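Local coordinates for monosaccharide ABC transporter substrate-binding protein, CUT2 family (Bradyrhizobium sp., PDB 4YHS) that probably binds a monosaccharide in the periplasm and delivers it to an ABC importer of the CUT2 family, at residues E53-S56 with K57-L61; N149-S153 with P154-A158. One frame throughout, in Å; residues are numbered along the deposited sequence.

Following the chain from the N terminus, contact 1 (53-56 with 57-61) comes first, folding the loop after strand 43-49 against itself just as strand 60-65 begins. Contact 2 (149-153 with 154-158) follows much later and tightens the connection between strands 144-147 and 158-160. Each is local, closing a turn of a few residues, and the two stand in series, neither nested nor crossed. The centres of contact 1 and contact 2 lie about 23 Å apart, and the two do not touch. What joins them is the mixed sheet, where 60-65, 119-122, 144-147 and 158-160 pair in succession, all parallel, and helix 299-314, which receives side chains from both regions.

Contact 1 (E53-S56 with K57-L61); sequences EKAS and KPWKL
Lys57 enters this turn with its backbone facing Ala55 and Ser56: Ala55 CB lies 3.4 Å from Lys57 O, and Ser56 OG is 3.2 Å from Lys57 N. The latter pair is too badly angled to be a hydrogen bond, and Lys57 N is buried here without a partner. With chi1 at 66°, Lys57 CG stands between its own N and carbonyl carbon, which brings the aliphatic chain over the indole of Trp59; CG sits 3.2 Å above the ring plane, near its centre. Pro58 follows as the middle residue of an inverse gamma turn, closed by a weak bond from Trp59 N to Lys57 O of 2.8 Å. This sharp reversal carries Trp59 back beneath Lys57 and toward the preceding residues. The five-membered side of the indole then meets Ala55 edge-on, CB lying near the ring plane and 3.9 Å from CD1. Trp59 NE1 passes Ser56 OG at 4.1 Å, but its hydrogen bond goes to Glu315 OE2, the same oxygen that accepts Ser56 N; one carboxylate oxygen thus pins both limbs of the turn. Beyond the indole, Lys60 and Leu61 start strand 60-65. Lys60 N bonds to Asp118, while the backbones of Trp59 and Leu61 join Lys90, and Leu61 also Asn92, along parallel strand 90-95. The turn lies against the C-terminal part of helix 299-314: Ala55 and Trp59 both rest on Val311, Trp59 reaches Leu314, and farther along, Leu61 of strand 60-65 touches Val307.

Contact 2 (N149-S153 with P154-A158); sequences NGISS and PDIAA
Ile156 folds back over Ser153 and Ile151, and its side chain records the turn atom by atom. CB lies 3.8 Å from Ser153 O. The next atom, CG1, comes closer to that oxygen, at 3.6 Å, and also touches Ile151 CG2 at 3.9 Å. At the tip, CD1 is 4.0 Å from Ile151 CD1, and equally far from Ile151 CG2; CG1 stands anti to the carbonyl carbon, and a turn at chi2 (-64°) swings CD1 onto Ile151. The two isoleucine side chains cross at about a right angle. A type I beta turn from Ser153 to Ile156 brings the chain round between them. Ser153 fastens its first half as an ST turn: OG, held anti to its backbone N (chi1 173°), accepts Asp155 N at 3.0 Å with an N-H...O angle of 154°. Around this turn, Ile151 and Ser153 lean on Asn131 and Ile134 of helix 131-138, while Ile156 lies against Val144 and Asp146 of strand 144-147. The loop thus lies between helix 131-138 and strand 144-147 and leads into strand 158-160, which pairs in parallel with 144-147.

Contact 1 (E53-S56 with K57-L61)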
loop_
_atom_site.group_PDB
_atom_site.type_symbol
_atom_site.label_atom_id
_atom_site.label_comp_id
_atom_site.label_asym_id
_atom_site.label_seq_id
_atom_site.Cartn_x
_atom_site.Cartn_y
_atom_site.Cartn_z
ATOM N N GLU A 53 21.759 3.843 11.185
ATOM C CA GLU A 53 22.685 2.766 10.858
ATOM C C GLU A 53 22.492 1.545 11.751
ATOM O O GLU A 53 22.481 0.412 11.266
ATOM C CB GLU A 53 24.143 3.273 10.949
ATOM C CG GLU A 53 24.542 4.112 9.742
ATOM C CD GLU A 53 24.352 3.361 8.427
ATOM O OE1 GLU A 53 25.140 2.428 8.166
ATOM O OE2 GLU A 53 23.401 3.679 7.670
ATOM N N LYS A 54 22.323 1.785 13.050
ATOM C CA LYS A 54 22.146 0.725 14.039
ATOM C C LYS A 54 21.348 1.233 15.229
ATOM O O LYS A 54 21.388 2.428 15.536
ATOM C CB LYS A 54 23.504 0.213 14.548
ATOM C CG LYS A 54 24.139 -0.904 13.717
ATOM C CD LYS A 54 23.348 -2.199 13.792
ATOM C CE LYS A 54 24.047 -3.324 13.056
ATOM N NZ LYS A 54 23.315 -4.610 13.222
ATOM N N ALA A 55 20.649 0.329 15.913
ATOM C CA ALA A 55 20.110 0.625 17.234
ATOM C C ALA A 55 21.229 0.564 18.258
ATOM O O ALA A 55 22.235 -0.112 18.045
ATOM C CB ALA A 55 19.014 -0.353 17.599
ATOM N N SER A 56 21.040 1.256 19.377
ATOM C CA SER A 56 22.021 1.291 20.462
ATOM C C SER A 56 21.818 0.146 21.431
ATOM O O SER A 56 22.653 -0.113 22.302
ATOM C CB SER A 56 21.906 2.599 21.218
ATOM O OG SER A 56 20.635 2.670 21.841
ATOM N N LYS A 57 20.684 -0.526 21.318
ATOM C CA LYS A 57 20.420 -1.659 22.178
ATOM C C LYS A 57 19.375 -2.503 21.504
ATOM O O LYS A 57 18.731 -2.024 20.580
ATOM C CB LYS A 57 19.965 -1.221 23.571
ATOM C CG LYS A 57 18.622 -0.517 23.658
ATOM C CD LYS A 57 18.137 -0.507 25.129
ATOM C CE LYS A 57 17.171 -1.674 25.425
ATOM N NZ LYS A 57 16.603 -1.683 26.810
ATOM N N PRO A 58 19.214 -3.757 21.949
ATOM C CA PRO A 58 18.259 -4.650 21.288
ATOM C C PRO A 58 16.828 -4.384 21.751
ATOM O O PRO A 58 16.202 -5.204 22.445
ATOM C CB PRO A 58 18.746 -6.054 21.688
ATOM C CG PRO A 58 19.983 -5.853 22.533
ATOM C CD PRO A 58 19.965 -4.453 23.008
ATOM N N TRP A 59 16.297 -3.234 21.342
ATOM C CA TRP A 59 14.922 -2.877 21.664
ATOM C C TRP A 59 13.972 -4.024 21.325
ATOM O O TRP A 59 14.156 -4.718 20.332
ATOM C CB TRP A 59 14.501 -1.618 20.907
ATOM C CG TRP A 59 15.373 -0.431 21.198
ATOM C CD1 TRP A 59 16.316 0.125 20.380
ATOM C CD2 TRP A 59 15.378 0.330 22.398
ATOM N NE1 TRP A 59 16.913 1.193 21.000
ATOM C CE2 TRP A 59 16.364 1.336 22.250
ATOM C CE3 TRP A 59 14.663 0.250 23.592
ATOM C CZ2 TRP A 59 16.624 2.264 23.235
ATOM C CZ3 TRP A 59 14.925 1.179 24.579
ATOM C CH2 TRP A 59 15.901 2.173 24.397
ATOM N N LYS A 60 12.985 -4.244 22.186
ATOM C CA LYS A 60 11.897 -5.173 21.887
ATOM C C LYS A 60 10.712 -4.476 21.227
ATOM O O LYS A 60 10.149 -3.541 21.793
ATOM C CB LYS A 60 11.413 -5.852 23.162
ATOM C CG LYS A 60 12.381 -6.883 23.741
ATOM C CD LYS A 60 11.729 -7.713 24.880
ATOM C CE LYS A 60 10.486 -8.526 24.456
ATOM N NZ LYS A 60 10.806 -9.899 23.951
ATOM N N LEU A 61 10.324 -4.952 20.045
ATOM C CA LEU A 61 9.234 -4.351 19.286
ATOM C C LEU A 61 8.121 -5.358 19.126
ATOM O O LEU A 61 8.331 -6.418 18.533
ATOM C CB LEU A 61 9.677 -3.906 17.885
ATOM C CG LEU A 61 10.883 -2.960 17.801
ATOM C CD1 LEU A 61 11.153 -2.583 16.363
ATOM C CD2 LEU A 61 10.686 -1.728 18.664
#

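Contact 2 (N149-S153 with P154-A158)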
loop_
_atom_site.group_PDB
_atom_site.type_symbol
_atom_site.label_atom_id
_atom_site.label_comp_id
_atom_site.label_asym_id
_atom_site.label_seq_id
_atom_site.Cartn_x
_atom_site.Cartn_y
_atom_site.Cartn_z
ATOM N N ASN A 149 -2.372 1.110 7.669
ATOM C CA ASN A 149 -3.833 1.245 7.561
ATOM C C ASN A 149 -4.435 2.558 8.043
ATOM O O ASN A 149 -5.409 3.030 7.457
ATOM C CB ASN A 149 -4.534 0.116 8.315
ATOM C CG ASN A 149 -4.481 -1.173 7.579
ATOM O OD1 ASN A 149 -4.166 -1.207 6.389
ATOM N ND2 ASN A 149 -4.833 -2.260 8.265
ATOM N N GLY A 150 -3.888 3.140 9.104
ATOM C CA GLY A 150 -4.378 4.417 9.598
ATOM C C GLY A 150 -5.244 4.231 10.814
ATOM O O GLY A 150 -6.244 3.516 10.800
ATOM N N ILE A 151 -4.817 4.869 11.885
ATOM C CA ILE A 151 -5.482 4.843 13.181
ATOM C C ILE A 151 -5.847 6.256 13.588
ATOM O O ILE A 151 -5.023 7.165 13.441
ATOM C CB ILE A 151 -4.545 4.204 14.239
ATOM C CG1 ILE A 151 -4.323 2.722 13.911
ATOM C CG2 ILE A 151 -5.057 4.383 15.661
ATOM C CD1 ILE A 151 -3.110 2.164 14.630
ATOM N N SER A 152 -7.059 6.445 14.116
ATOM C CA SER A 152 -7.542 7.799 14.473
ATOM C C SER A 152 -7.165 8.211 15.902
ATOM O O SER A 152 -7.316 9.371 16.292
ATOM C CB SER A 152 -9.059 7.884 14.260
ATOM O OG SER A 152 -9.785 7.233 15.284
ATOM N N SER A 153 -6.640 7.276 16.688
ATOM C CA SER A 153 -6.199 7.613 18.040
ATOM C C SER A 153 -5.208 8.775 18.070
ATOM O O SER A 153 -4.245 8.777 17.313
ATOM C CB SER A 153 -5.516 6.415 18.716
ATOM O OG SER A 153 -4.962 6.838 19.959
ATOM N N PRO A 154 -5.438 9.759 18.934
ATOM C CA PRO A 154 -4.445 10.830 19.111
ATOM C C PRO A 154 -3.166 10.405 19.816
ATOM O O PRO A 154 -2.219 11.184 19.847
ATOM C CB PRO A 154 -5.196 11.837 19.977
ATOM C CG PRO A 154 -6.119 11.018 20.757
ATOM C CD PRO A 154 -6.606 9.966 19.817
ATOM N N ASP A 155 -3.147 9.202 20.392
ATOM C CA ASP A 155 -1.972 8.706 21.108
ATOM C C ASP A 155 -0.976 7.894 20.258
ATOM O O ASP A 155 -0.164 7.121 20.774
ATOM C CB ASP A 155 -2.450 7.870 22.289
ATOM C CG ASP A 155 -2.934 8.729 23.431
ATOM O OD1 ASP A 155 -2.191 9.664 23.811
ATOM O OD2 ASP A 155 -4.057 8.474 23.915
ATOM N N ILE A 156 -1.035 8.093 18.953
ATOM C CA ILE A 156 -0.094 7.498 18.025
ATOM C C ILE A 156 1.171 8.366 17.961
ATOM O O ILE A 156 1.075 9.594 17.850
ATOM C CB ILE A 156 -0.747 7.374 16.645
ATOM C CG1 ILE A 156 -1.793 6.258 16.662
ATOM C CG2 ILE A 156 0.275 7.167 15.546
ATOM C CD1 ILE A 156 -1.237 4.885 16.899
ATOM N N ALA A 157 2.351 7.755 18.022
ATOM C CA ALA A 157 3.600 8.535 17.981
ATOM C C ALA A 157 4.037 8.871 16.556
ATOM O O ALA A 157 4.697 9.888 16.342
ATOM C CB ALA A 157 4.737 7.783 18.723
ATOM N N ALA A 158 3.730 7.989 15.600
ATOM C CA ALA A 158 4.193 8.158 14.216
ATOM C C ALA A 158 3.329 7.331 13.287
ATOM O O ALA A 158 2.794 6.317 13.708
ATOM C CB ALA A 158 5.635 7.728 14.038
#